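Local coordinates for protein L-rhamnonate dehydratase (PDB 2P0I) that probably catalyses the dehydration of L-rhamnonate, as a sugar-acid dehydratase of the enolase superfamily, at residues A[67-72]-A[134-139]; A[162-167]-A[342-347]; A[183-188]-A[218-223]; A[243-248]-A[268-273]; A[274-279]-A[299-304]. All blocks are in the same frame, centred on the assembly; numbering follows the deposited sequence.

Contact 1: A[67-72]-A[134-139]; sequences FLVEIE and SVIDLA
Val135 O takes the helical hydrogen bond from Ala139 N at 3.0 Å, and both residues turn their side chains to the strand. Between the segments the contact is apolar packing, in which the carbonyl oxygen of Val69 rests against the methyl group of Ala139, O to CB 3.7 Å. Phe67 and Val135 approach from opposite directions, and the far end of the ring does the touching: CZ lies 3.7 Å from Val135 CB and CE2 reaches the CG2 branch. Val69 fits beside them, its CG2 facing Val135 CG1 at 4.2 Å and its CG1 turned to Ile136 and Ala139. At the far end Ile71 extends along the helix surface. Its CG1 lies anti to the carbonyl carbon (chi1 -56°) and the chain is straight beyond, which brings CD1 within 3.8 Å of Ala139 CB and 3.7 Å of Ile136 O. Strand 66-73 and helix 128-148 belong to the N-terminal capping domain of the enolase superfamily, an antiparallel sheet covered by helices, and the short segments cross at -41°. Alternate strand residues Phe67, Val69 and Ile71 serve the helical side, where helix 86-97 also packs, through Cys90 on Phe67 and Val93 on Val69. Ser134, one turn before Leu138, uses its OG to bond Ile130 O and Gly303 N, tying the same helix to a barrel loop.

Contact 2: A[162-167]-A[342-347]; sequences ERLDFY and PFQEYL
Phe166 and Gln344 lie side by side and point the same way, with ring CE1 3.6 Å from Gln344 CG and the ring and amide planes 42° apart. Gln344 CG sits between its backbone N and carbonyl carbon (chi1 71°), which sets the methylene chain beside the ring; its OE1 bonds Ser331 OG. Tyr346 crosses the same ring obliquely, CB 3.8 Å from Phe166 CD1. Tyr167 points to the other side of the sheet and lays its ring over the backbone of Glu345: Glu345 CA stands 4.0 Å from the ring centroid, a CH-pi contact over the face. The Glu345 chain runs on across the ring, with CB 3.6 Å from Tyr167 OH, and both polar ends then converge on Lys185: Tyr167 OH is hydrogen-bonded to Lys185 NZ and the Glu345 carboxylate forms a salt bridge with it. Three backbone hydrogen bonds fix this register, Gln344 N to Asp165 O, Tyr167 N to Gln344 O, and Tyr346 N to Tyr167 O at 2.7 Å. Such parallel pairing of the first and last strands of the barrel, with 174 residues between the two segments, is the closure of the (beta/alpha)7-beta barrel of the enolase superfamily.

Contact 3: A[183-188]-A[218-223]; sequences GGKVPL and PIMVDC
Segments 183-188 and 218-223 run parallel, paired from Gly184 with Ile219 to Pro187 with Asp222, and five backbone hydrogen bonds join them. They start with Gly184 N to Pro218 O at 2.9 Å and end with Leu188 N to Asp222 O at 3.0 Å; the short strands are twisted by -31°. On the face of Lys185 and Asp222, selenomethionine Met220 crosses the lysine at about a right angle, CG 3.7 Å from Lys185 CB, and folds its CE back toward Gly183 CA. Lys185 bends at chi3 (97°), bringing CE to 3.5 Å from Asp222 OD2, but its NZ stays 4.0 Å from that oxygen, too far for a salt bridge, and turns to Glu345 and Glu248; Asp222 OD1 is hydrogen-bonded to Tyr224 N. Val186, Ile219 and Val221 form the apolar face. Beyond the strand, Leu188 CD1 meets Val221 CG1 at 3.9 Å. With helix 195-213 between the strands, this is a beta-alpha-beta crossover, the face of Lys185 and Asp222 turned to the barrel interior and the valines to the helix.

Contact 4: A[243-248]-A[268-273]; sequences NINWWE and TVKFTT
Thr272 lays its CG2 methyl over one face of the Trp246 indole, 3.6 Å from the centroid of the five-membered ring, a CH-pi contact. With OG1 between the backbone N and the carbonyl carbon (chi1 81°), the methyl lies beside the N, on the side of the indole. On the other side of the strands Trp247 and Phe271 run side by side in the same direction, Trp247 CB 3.7 Å from Phe271 CD1; their planes meet obliquely. Trp247 CD1 touches Val269 CG1 at 3.6 Å. Behind these side chains, backbone hydrogen bonds of the parallel pair set the register: Trp247 N to Lys270 O at 3.1 Å and Thr272 N to Trp247 O at 3.0 Å. Water 1 bridges Asn245 O and Lys270 N where the two segments diverge, ahead of the strands, and water 2 gives a hydrogen to both Trp247 O and Thr272 O. Trp246 NE1 helps to hold the rotation of its ring by bonding Glu248 OE1 at 3.3 Å in the ring plane, on the anti lone pair. Glu248 OE2 faces Lys185, Thr272 OG1 bonds Gln296, and Lys270 NZ forms a salt bridge with Glu234 OE1 of the second subunit. The segments belong to a beta-alpha-beta unit of the barrel: Phe271 packs on Ile262 of helix 258-265, Trp247 leans on Leu235 and Val236 of helix 229-238, and strand 219-222 pairs along the other edge of 247-248.

Contact 5: A[274-279]-A[299-304]; sequences GEHEYS and VMWLGG
Tyr278 and Trp301 meet where two loops come together at the C-terminal mouth of the barrel, one following strand 271-273 and the other strand 294-295. Their side chains lie side by side and point the same way, the phenol ring oblique to the indole, though the modelled closeness of the two rings is doubtful. With chi1 at -52°, CG beside the backbone N, the Tyr278 ring turns its edge to Trp301 O. The indole NE1 is hydrogen-bonded to Phe122 O of a neighbouring third subunit, so this loop pair also helps form an interface. In a (beta/alpha) barrel such loops lead from each strand into the next helix, and here the backbone pins them: Ser279 N bonds Leu302 O at 2.9 Å, in the carbonyl plane on a lone pair. Ser279 OG turns back to Tyr278 O at 2.7 Å. Upstream, Gly274 to Glu277 form a type I turn, and Glu277 OE1 accepts a hydrogen bond from Tyr278 N at 3.1 Å while making a salt bridge with Lys126. Leu302 CB packs 3.9 Å from Glu277 O, and Gly304 takes the N-cap position of helix 305-317.

How the contacts relate
All five contacts are largely buried, but their chemistry follows their place. Contact 1, in the N-terminal domain, is a purely apolar strand-on-helix seam, whereas contacts 2, 3 and 4 are backbone-bonded parallel strand pairs of one barrel. Strands 163-169 and 184-187, of contacts 2 and 3, are neighbours, as are 219-222 and 247-248 of contacts 3 and 4, with Ile219 O and Val221 O bonding across. Lys185 links these three. Contact 5 has no regular strands and relies on loop backbone and aromatic rings; it is tied to contact 1 by the bond between Ser134 and Gly303. Contacts 3, 4 and 5 also reach other subunits.

Contact 1: A[67-72]-A[134-139]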
# COMPACT_ATOMS: atom_id res chain seq x y z
N PHE A 67 15.65 40.18 -17.53
CA PHE A 67 15.29 40.50 -18.91
C PHE A 67 13.85 40.95 -19.06
O PHE A 67 13.04 40.74 -18.17
CB PHE A 67 15.65 39.36 -19.87
CG PHE A 67 14.67 38.22 -19.88
CD1 PHE A 67 13.99 37.88 -21.05
CD2 PHE A 67 14.45 37.45 -18.74
CE1 PHE A 67 13.10 36.81 -21.08
CE2 PHE A 67 13.55 36.38 -18.75
CZ PHE A 67 12.88 36.06 -19.92
N LEU A 68 13.55 41.60 -20.18
CA LEU A 68 12.21 42.09 -20.45
C LEU A 68 11.82 41.71 -21.88
O LEU A 68 12.62 41.87 -22.79
CB LEU A 68 12.13 43.62 -20.26
CG LEU A 68 10.77 44.31 -20.44
CD1 LEU A 68 10.33 45.09 -19.21
CD2 LEU A 68 10.82 45.22 -21.63
N VAL A 69 10.61 41.19 -22.03
CA VAL A 69 10.06 40.81 -23.33
C VAL A 69 8.88 41.74 -23.62
O VAL A 69 7.97 41.85 -22.81
CB VAL A 69 9.59 39.33 -23.32
CG1 VAL A 69 8.67 39.01 -24.49
CG2 VAL A 69 10.78 38.40 -23.33
N GLU A 70 8.93 42.42 -24.77
CA GLU A 70 7.80 43.18 -25.31
C GLU A 70 7.16 42.41 -26.46
O GLU A 70 7.86 41.90 -27.33
CB GLU A 70 8.27 44.52 -25.85
CG GLU A 70 8.76 45.53 -24.82
CD GLU A 70 9.04 46.90 -25.43
OE1 GLU A 70 9.54 46.95 -26.58
OE2 GLU A 70 8.76 47.92 -24.76
N ILE A 71 5.83 42.35 -26.45
CA ILE A 71 5.06 41.78 -27.56
C ILE A 71 4.14 42.84 -28.18
O ILE A 71 3.31 43.43 -27.48
CB ILE A 71 4.22 40.55 -27.09
CG1 ILE A 71 5.14 39.50 -26.44
CG2 ILE A 71 3.41 39.97 -28.26
CD1 ILE A 71 4.45 38.21 -25.99
N GLU A 72 4.29 43.09 -29.48
CA GLU A 72 3.48 44.09 -30.19
C GLU A 72 2.48 43.43 -31.11
O GLU A 72 2.85 42.58 -31.94
CB GLU A 72 4.35 45.06 -31.01
CG GLU A 72 3.54 46.23 -31.65
CD GLU A 72 4.37 47.16 -32.57
OE1 GLU A 72 5.61 47.00 -32.66
OE2 GLU A 72 3.76 48.06 -33.19
N SER A 134 7.54 31.55 -19.16
CA SER A 134 6.74 32.31 -18.21
C SER A 134 6.63 33.76 -18.61
O SER A 134 5.54 34.31 -18.63
CB SER A 134 7.37 32.26 -16.82
OG SER A 134 7.64 30.95 -16.37
N VAL A 135 7.76 34.38 -18.93
CA VAL A 135 7.83 35.83 -19.14
C VAL A 135 7.15 36.21 -20.45
O VAL A 135 6.48 37.24 -20.54
CB VAL A 135 9.30 36.33 -19.08
CG1 VAL A 135 9.39 37.80 -19.42
CG2 VAL A 135 9.87 36.09 -17.69
N ILE A 136 7.29 35.36 -21.46
CA ILE A 136 6.53 35.48 -22.70
C ILE A 136 5.03 35.40 -22.43
O ILE A 136 4.27 36.24 -22.92
CB ILE A 136 6.97 34.42 -23.74
CG1 ILE A 136 8.41 34.72 -24.19
CG2 ILE A 136 5.99 34.40 -24.93
CD1 ILE A 136 9.10 33.67 -25.05
N ASP A 137 4.61 34.41 -21.64
CA ASP A 137 3.21 34.24 -21.25
C ASP A 137 2.65 35.44 -20.50
O ASP A 137 1.51 35.85 -20.73
CB ASP A 137 3.03 32.95 -20.42
CG ASP A 137 1.56 32.61 -20.15
OD1 ASP A 137 0.84 32.18 -21.08
OD2 ASP A 137 1.12 32.77 -18.99
N LEU A 138 3.44 36.01 -19.58
CA LEU A 138 3.01 37.17 -18.82
C LEU A 138 2.85 38.38 -19.74
O LEU A 138 1.91 39.16 -19.59
CB LEU A 138 3.99 37.46 -17.68
CG LEU A 138 3.98 36.43 -16.56
CD1 LEU A 138 5.18 36.57 -15.60
CD2 LEU A 138 2.64 36.48 -15.81
N ALA A 139 3.74 38.49 -20.73
CA ALA A 139 3.69 39.59 -21.69
C ALA A 139 2.47 39.47 -22.60
O ALA A 139 1.87 40.48 -22.97
CB ALA A 139 4.98 39.65 -22.50

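Contact 2: A[162-167]-A[342-347]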
# COMPACT_ATOMS: atom_id res chain seq x y z
N GLU A 162 -11.70 41.68 -1.77
CA GLU A 162 -11.52 43.11 -2.00
C GLU A 162 -10.13 43.58 -1.59
O GLU A 162 -9.64 44.60 -2.07
CB GLU A 162 -12.60 43.93 -1.28
CG GLU A 162 -13.27 43.21 -0.10
CD GLU A 162 -14.28 44.08 0.65
OE1 GLU A 162 -14.04 44.37 1.84
OE2 GLU A 162 -15.30 44.46 0.04
N ARG A 163 -9.50 42.81 -0.70
CA ARG A 163 -8.23 43.18 -0.10
C ARG A 163 -7.20 42.04 -0.21
O ARG A 163 -7.52 40.88 0.06
CB ARG A 163 -8.47 43.54 1.36
CG ARG A 163 -7.31 44.11 2.10
CD ARG A 163 -7.72 44.42 3.53
NE ARG A 163 -6.61 44.26 4.46
CZ ARG A 163 -6.37 45.06 5.50
NH1 ARG A 163 -7.17 46.10 5.74
NH2 ARG A 163 -5.33 44.84 6.29
N LEU A 164 -5.99 42.36 -0.61
CA LEU A 164 -4.87 41.43 -0.63
C LEU A 164 -4.05 41.59 0.62
O LEU A 164 -3.39 42.55 0.79
CB LEU A 164 -3.93 41.76 -1.78
CG LEU A 164 -3.94 41.09 -3.14
CD1 LEU A 164 -4.60 41.96 -4.08
CD2 LEU A 164 -2.57 40.87 -3.61
N ASP A 165 -4.07 40.60 1.47
CA ASP A 165 -3.21 40.61 2.65
C ASP A 165 -1.82 40.06 2.38
O ASP A 165 -1.65 39.17 1.56
CB ASP A 165 -3.88 39.90 3.82
CG ASP A 165 -5.11 40.64 4.32
OD1 ASP A 165 -5.01 41.86 4.57
OD2 ASP A 165 -6.18 40.01 4.47
N PHE A 166 -0.84 40.62 3.07
CA PHE A 166 0.55 40.31 2.79
C PHE A 166 1.28 39.91 4.05
O PHE A 166 1.11 40.53 5.11
CB PHE A 166 1.26 41.52 2.20
CG PHE A 166 1.01 41.72 0.75
CD1 PHE A 166 1.87 41.18 -0.19
CD2 PHE A 166 -0.06 42.50 0.32
CE1 PHE A 166 1.66 41.39 -1.54
CE2 PHE A 166 -0.29 42.71 -1.03
CZ PHE A 166 0.58 42.15 -1.96
N TYR A 167 2.13 38.91 3.93
CA TYR A 167 3.24 38.79 4.84
C TYR A 167 4.52 39.30 4.22
O TYR A 167 4.65 39.41 2.99
CB TYR A 167 3.38 37.36 5.38
CG TYR A 167 3.98 36.35 4.43
CD1 TYR A 167 5.36 36.13 4.41
CD2 TYR A 167 3.17 35.59 3.58
CE1 TYR A 167 5.92 35.20 3.55
CE2 TYR A 167 3.73 34.65 2.71
CZ TYR A 167 5.11 34.46 2.70
OH TYR A 167 5.69 33.54 1.86
N PRO A 342 -5.09 32.58 -0.37
CA PRO A 342 -5.51 33.40 0.78
C PRO A 342 -4.75 34.72 1.04
O PRO A 342 -5.35 35.70 1.48
CB PRO A 342 -5.35 32.45 1.96
CG PRO A 342 -4.25 31.53 1.56
CD PRO A 342 -4.40 31.35 0.06
N PHE A 343 -3.44 34.74 0.77
CA PHE A 343 -2.56 35.90 1.02
C PHE A 343 -1.31 35.73 0.17
O PHE A 343 -1.16 34.71 -0.49
CB PHE A 343 -2.17 35.99 2.51
CG PHE A 343 -1.87 34.66 3.15
CD1 PHE A 343 -0.66 34.01 2.93
CD2 PHE A 343 -2.81 34.05 3.98
CE1 PHE A 343 -0.38 32.77 3.52
CE2 PHE A 343 -2.55 32.81 4.58
CZ PHE A 343 -1.33 32.18 4.35
N GLN A 344 -0.38 36.69 0.21
CA GLN A 344 0.92 36.45 -0.40
C GLN A 344 2.13 37.14 0.19
O GLN A 344 2.04 37.90 1.15
CB GLN A 344 0.88 36.63 -1.92
CG GLN A 344 0.71 38.04 -2.41
CD GLN A 344 1.06 38.15 -3.87
OE1 GLN A 344 2.22 38.31 -4.23
NE2 GLN A 344 0.05 38.06 -4.72
N GLU A 345 3.28 36.82 -0.40
CA GLU A 345 4.57 37.28 0.05
C GLU A 345 4.84 38.69 -0.50
O GLU A 345 4.59 38.96 -1.67
CB GLU A 345 5.62 36.28 -0.43
CG GLU A 345 7.06 36.66 -0.17
CD GLU A 345 8.04 35.58 -0.57
OE1 GLU A 345 7.91 35.01 -1.67
OE2 GLU A 345 8.97 35.31 0.22
N TYR A 346 5.35 39.58 0.36
CA TYR A 346 6.14 40.72 -0.09
C TYR A 346 7.58 40.63 0.41
O TYR A 346 7.82 40.24 1.54
CB TYR A 346 5.50 42.05 0.33
CG TYR A 346 5.89 43.20 -0.58
CD1 TYR A 346 5.31 43.35 -1.84
CD2 TYR A 346 6.88 44.11 -0.20
CE1 TYR A 346 5.68 44.37 -2.69
CE2 TYR A 346 7.26 45.14 -1.05
CZ TYR A 346 6.65 45.27 -2.29
OH TYR A 346 7.01 46.29 -3.15
N LEU A 347 8.53 41.00 -0.45
CA LEU A 347 9.93 41.14 -0.04
C LEU A 347 10.22 42.50 0.58
O LEU A 347 9.99 43.53 -0.05
CB LEU A 347 10.84 40.93 -1.25
CG LEU A 347 11.66 39.64 -1.39
CD1 LEU A 347 12.50 39.33 -0.15
CD2 LEU A 347 10.80 38.44 -1.79

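Contact 3: A[183-188]-A[218-223]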
# COMPACT_ATOMS: atom_id res chain seq x y z
N GLY A 183 2.35 38.90 9.21
CA GLY A 183 3.31 37.84 9.48
C GLY A 183 4.66 38.24 8.92
O GLY A 183 4.74 39.10 8.05
N GLY A 184 5.72 37.62 9.43
CA GLY A 184 7.07 37.92 8.99
C GLY A 184 7.85 36.66 8.66
O GLY A 184 7.75 35.67 9.38
N LYS A 185 8.62 36.69 7.59
CA LYS A 185 9.39 35.52 7.20
C LYS A 185 10.90 35.74 7.23
O LYS A 185 11.43 36.59 6.53
CB LYS A 185 8.96 35.01 5.83
CG LYS A 185 9.62 33.69 5.43
CD LYS A 185 8.91 33.04 4.26
CE LYS A 185 9.60 33.37 2.94
NZ LYS A 185 8.62 33.19 1.83
N VAL A 186 11.59 34.95 8.06
CA VAL A 186 13.03 35.12 8.27
C VAL A 186 13.86 34.03 7.57
O VAL A 186 13.43 32.88 7.48
CB VAL A 186 13.41 35.28 9.78
CG1 VAL A 186 12.73 36.51 10.36
CG2 VAL A 186 13.07 34.05 10.57
N PRO A 187 15.06 34.41 7.07
CA PRO A 187 15.94 33.41 6.50
C PRO A 187 16.66 32.61 7.59
O PRO A 187 17.16 33.19 8.54
CB PRO A 187 16.96 34.24 5.73
CG PRO A 187 16.50 35.67 5.83
CD PRO A 187 15.66 35.75 7.03
N LEU A 188 16.70 31.29 7.44
CA LEU A 188 17.53 30.45 8.31
C LEU A 188 19.02 30.68 8.02
O LEU A 188 19.45 30.55 6.88
CB LEU A 188 17.18 28.97 8.13
CG LEU A 188 17.65 28.03 9.23
CD1 LEU A 188 16.78 28.20 10.48
CD2 LEU A 188 17.62 26.58 8.74
N PRO A 218 2.71 35.81 13.65
CA PRO A 218 3.22 34.78 12.75
C PRO A 218 4.66 34.98 12.27
O PRO A 218 4.98 35.99 11.66
CB PRO A 218 2.23 34.83 11.58
CG PRO A 218 0.97 35.23 12.22
CD PRO A 218 1.38 36.27 13.23
N ILE A 219 5.50 33.99 12.57
CA ILE A 219 6.83 33.89 11.99
C ILE A 219 6.94 32.62 11.15
O ILE A 219 6.61 31.52 11.61
CB ILE A 219 7.93 33.90 13.08
CG1 ILE A 219 8.03 35.30 13.69
CG2 ILE A 219 9.31 33.49 12.51
CD1 ILE A 219 8.98 35.36 14.86
N MSE A 220 7.38 32.79 9.91
CA MSE A 220 7.68 31.67 9.04
C MSE A 220 9.20 31.66 8.83
O MSE A 220 9.85 32.69 9.02
CB MSE A 220 6.90 31.77 7.73
CG MSE A 220 6.21 33.11 7.47
SE MSE A 220 4.64 33.52 8.59
CE MSE A 220 3.54 34.32 7.24
N VAL A 221 9.75 30.50 8.49
CA VAL A 221 11.20 30.35 8.29
C VAL A 221 11.47 29.84 6.87
O VAL A 221 10.98 28.78 6.49
CB VAL A 221 11.82 29.36 9.31
CG1 VAL A 221 13.33 29.25 9.10
CG2 VAL A 221 11.53 29.78 10.72
N ASP A 222 12.22 30.62 6.09
CA ASP A 222 12.69 30.20 4.77
C ASP A 222 13.98 29.41 4.92
O ASP A 222 14.93 29.89 5.53
CB ASP A 222 12.92 31.41 3.85
CG ASP A 222 13.03 31.03 2.38
OD1 ASP A 222 13.82 30.13 2.03
OD2 ASP A 222 12.33 31.65 1.55
N CYS A 223 14.02 28.21 4.34
CA CYS A 223 15.20 27.35 4.49
C CYS A 223 15.96 27.19 3.20
O CYS A 223 16.95 26.46 3.16
CB CYS A 223 14.82 25.99 5.08
SG CYS A 223 14.10 26.10 6.76

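Contact 4: A[243-248]-A[268-273]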
# COMPACT_ATOMS: atom_id res chain seq x y z
N ASN A 243 6.64 28.32 18.37
CA ASN A 243 5.47 28.37 17.52
C ASN A 243 5.65 28.98 16.14
O ASN A 243 4.95 29.93 15.76
CB ASN A 243 4.25 28.91 18.27
CG ASN A 243 3.39 27.80 18.84
OD1 ASN A 243 2.54 27.24 18.15
ND2 ASN A 243 3.63 27.46 20.10
N ILE A 244 6.61 28.44 15.41
CA ILE A 244 6.85 28.78 14.00
C ILE A 244 5.63 28.42 13.17
O ILE A 244 5.09 27.32 13.28
CB ILE A 244 8.13 28.07 13.47
CG1 ILE A 244 9.35 28.45 14.33
CG2 ILE A 244 8.38 28.39 11.99
CD1 ILE A 244 9.63 29.95 14.46
N ASN A 245 5.16 29.37 12.37
CA ASN A 245 3.94 29.18 11.61
C ASN A 245 4.11 28.15 10.48
O ASN A 245 3.36 27.19 10.43
CB ASN A 245 3.42 30.52 11.06
CG ASN A 245 2.04 30.39 10.44
OD1 ASN A 245 1.74 31.05 9.46
ND2 ASN A 245 1.20 29.52 11.00
N TRP A 246 5.10 28.34 9.62
CA TRP A 246 5.54 27.26 8.76
C TRP A 246 7.02 27.26 8.46
O TRP A 246 7.70 28.27 8.62
CB TRP A 246 4.74 27.21 7.45
CG TRP A 246 4.97 28.34 6.48
CD1 TRP A 246 6.08 28.55 5.70
CD2 TRP A 246 4.03 29.35 6.13
NE1 TRP A 246 5.89 29.66 4.90
CE2 TRP A 246 4.64 30.15 5.14
CE3 TRP A 246 2.73 29.66 6.55
CZ2 TRP A 246 4.00 31.26 4.58
CZ3 TRP A 246 2.10 30.75 6.00
CH2 TRP A 246 2.73 31.54 5.02
N TRP A 247 7.48 26.11 7.96
CA TRP A 247 8.85 25.92 7.51
C TRP A 247 8.86 25.71 6.01
O TRP A 247 8.28 24.75 5.49
CB TRP A 247 9.45 24.70 8.22
CG TRP A 247 9.50 24.85 9.70
CD1 TRP A 247 8.48 24.63 10.58
CD2 TRP A 247 10.63 25.26 10.48
NE1 TRP A 247 8.91 24.87 11.87
CE2 TRP A 247 10.22 25.26 11.83
CE3 TRP A 247 11.94 25.62 10.16
CZ2 TRP A 247 11.09 25.62 12.87
CZ3 TRP A 247 12.80 25.98 11.19
CH2 TRP A 247 12.37 25.97 12.53
N GLU A 248 9.55 26.62 5.33
CA GLU A 248 9.49 26.77 3.89
C GLU A 248 10.74 26.19 3.24
O GLU A 248 11.84 26.50 3.66
CB GLU A 248 9.37 28.25 3.55
CG GLU A 248 9.30 28.54 2.08
CD GLU A 248 8.87 29.97 1.79
OE1 GLU A 248 7.92 30.46 2.45
OE2 GLU A 248 9.46 30.60 0.90
N THR A 268 1.87 17.79 13.20
CA THR A 268 1.16 19.01 13.59
C THR A 268 1.93 20.26 13.17
O THR A 268 1.58 21.37 13.55
CB THR A 268 0.94 19.08 15.10
OG1 THR A 268 2.22 19.14 15.76
CG2 THR A 268 0.16 17.87 15.59
N VAL A 269 3.00 20.08 12.39
CA VAL A 269 3.80 21.21 11.93
C VAL A 269 3.58 21.41 10.43
O VAL A 269 3.49 20.44 9.68
CB VAL A 269 5.30 21.01 12.28
CG1 VAL A 269 6.15 22.15 11.77
CG2 VAL A 269 5.49 20.88 13.80
N LYS A 270 3.49 22.68 10.02
CA LYS A 270 3.24 23.07 8.64
C LYS A 270 4.53 23.22 7.85
O LYS A 270 5.50 23.81 8.32
CB LYS A 270 2.44 24.38 8.60
CG LYS A 270 0.94 24.19 8.78
CD LYS A 270 0.34 25.22 9.70
CE LYS A 270 -0.28 26.34 8.91
NZ LYS A 270 -0.99 27.30 9.81
N PHE A 271 4.53 22.68 6.63
CA PHE A 271 5.69 22.68 5.75
C PHE A 271 5.23 23.11 4.37
O PHE A 271 4.11 22.79 3.95
CB PHE A 271 6.32 21.29 5.68
CG PHE A 271 6.96 20.86 6.97
CD1 PHE A 271 8.23 21.32 7.32
CD2 PHE A 271 6.27 20.04 7.86
CE1 PHE A 271 8.81 20.96 8.53
CE2 PHE A 271 6.84 19.67 9.07
CZ PHE A 271 8.12 20.13 9.41
N THR A 272 6.06 23.88 3.68
CA THR A 272 5.69 24.44 2.38
C THR A 272 6.86 24.27 1.41
O THR A 272 8.00 24.11 1.83
CB THR A 272 5.29 25.94 2.45
OG1 THR A 272 6.47 26.74 2.47
CG2 THR A 272 4.47 26.27 3.69
N THR A 273 6.57 24.31 0.11
CA THR A 273 7.61 24.30 -0.90
C THR A 273 7.05 24.79 -2.22
O THR A 273 5.87 25.11 -2.33
CB THR A 273 8.32 22.90 -1.03
OG1 THR A 273 9.56 23.04 -1.73
CG2 THR A 273 7.45 21.88 -1.71
O HOH W 1 3.36 24.71 12.02
O HOH W 2 9.46 22.85 3.79

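Contact 5: A[274-279]-A[299-304]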
# COMPACT_ATOMS: atom_id res chain seq x y z
N GLY A 274 7.90 24.85 -3.23
CA GLY A 274 7.41 24.90 -4.60
C GLY A 274 7.89 26.10 -5.37
O GLY A 274 7.57 26.23 -6.53
N GLU A 275 8.68 26.97 -4.73
CA GLU A 275 9.29 28.13 -5.41
C GLU A 275 10.19 27.72 -6.57
O GLU A 275 10.33 28.46 -7.54
CB GLU A 275 10.12 28.93 -4.40
CG GLU A 275 10.40 30.36 -4.79
CD GLU A 275 11.34 31.05 -3.81
OE1 GLU A 275 12.43 31.50 -4.24
OE2 GLU A 275 10.98 31.14 -2.61
N HIS A 276 10.78 26.53 -6.47
CA HIS A 276 11.69 26.05 -7.51
C HIS A 276 11.18 24.79 -8.21
O HIS A 276 11.95 23.88 -8.52
CB HIS A 276 13.08 25.86 -6.91
CG HIS A 276 13.66 27.12 -6.37
ND1 HIS A 276 13.67 27.42 -5.03
CD2 HIS A 276 14.20 28.20 -7.00
CE1 HIS A 276 14.21 28.61 -4.85
NE2 HIS A 276 14.53 29.11 -6.03
N GLU A 277 9.87 24.75 -8.42
CA GLU A 277 9.22 23.67 -9.16
C GLU A 277 8.50 24.29 -10.37
O GLU A 277 8.33 25.52 -10.43
CB GLU A 277 8.27 22.89 -8.23
CG GLU A 277 7.73 21.55 -8.76
CD GLU A 277 8.83 20.60 -9.25
OE1 GLU A 277 9.20 20.67 -10.44
OE2 GLU A 277 9.30 19.77 -8.45
N TYR A 278 8.16 23.46 -11.36
CA TYR A 278 7.85 23.90 -12.72
C TYR A 278 6.78 23.00 -13.33
O TYR A 278 6.81 21.78 -13.14
CB TYR A 278 9.10 23.82 -13.62
CG TYR A 278 10.32 24.53 -13.06
CD1 TYR A 278 10.53 25.88 -13.30
CD2 TYR A 278 11.26 23.83 -12.30
CE1 TYR A 278 11.65 26.52 -12.79
CE2 TYR A 278 12.36 24.46 -11.78
CZ TYR A 278 12.56 25.80 -12.02
OH TYR A 278 13.67 26.39 -11.50
N SER A 279 5.85 23.62 -14.07
CA SER A 279 4.74 22.96 -14.77
C SER A 279 3.72 22.29 -13.87
O SER A 279 3.99 22.02 -12.70
CB SER A 279 5.22 21.99 -15.86
OG SER A 279 5.59 20.73 -15.31
N VAL A 299 5.40 32.56 -10.45
CA VAL A 299 4.76 32.75 -11.76
C VAL A 299 5.75 33.12 -12.88
O VAL A 299 5.50 32.85 -14.06
CB VAL A 299 3.57 33.74 -11.69
CG1 VAL A 299 4.03 35.15 -11.48
CG2 VAL A 299 2.69 33.65 -12.93
N MSE A 300 6.89 33.68 -12.50
CA MSE A 300 7.91 34.05 -13.47
C MSE A 300 8.83 32.88 -13.81
O MSE A 300 9.72 33.01 -14.64
CB MSE A 300 8.72 35.23 -12.95
CG MSE A 300 7.95 36.55 -12.97
SE MSE A 300 8.95 37.97 -12.06
CE MSE A 300 9.30 37.09 -10.36
N TRP A 301 8.58 31.73 -13.19
CA TRP A 301 9.52 30.61 -13.16
C TRP A 301 8.84 29.31 -13.61
O TRP A 301 9.41 28.56 -14.40
CB TRP A 301 10.09 30.47 -11.76
CG TRP A 301 11.56 30.20 -11.66
CD1 TRP A 301 12.14 29.12 -11.08
CD2 TRP A 301 12.64 31.04 -12.11
NE1 TRP A 301 13.51 29.21 -11.16
CE2 TRP A 301 13.85 30.38 -11.78
CE3 TRP A 301 12.71 32.28 -12.76
CZ2 TRP A 301 15.11 30.91 -12.09
CZ3 TRP A 301 13.96 32.81 -13.06
CH2 TRP A 301 15.14 32.12 -12.72
N LEU A 302 7.61 29.07 -13.13
CA LEU A 302 6.90 27.80 -13.35
C LEU A 302 6.37 27.52 -14.74
O LEU A 302 6.03 26.38 -15.04
CB LEU A 302 5.75 27.65 -12.34
CG LEU A 302 4.39 28.26 -12.68
CD1 LEU A 302 3.38 27.15 -12.90
CD2 LEU A 302 3.93 29.10 -11.53
N GLY A 303 6.25 28.55 -15.58
CA GLY A 303 5.51 28.39 -16.84
C GLY A 303 4.62 29.56 -17.22
O GLY A 303 4.16 29.65 -18.35
N GLY A 304 4.38 30.45 -16.27
CA GLY A 304 3.57 31.63 -16.53
C GLY A 304 2.22 31.55 -15.86
O GLY A 304 1.98 30.65 -15.05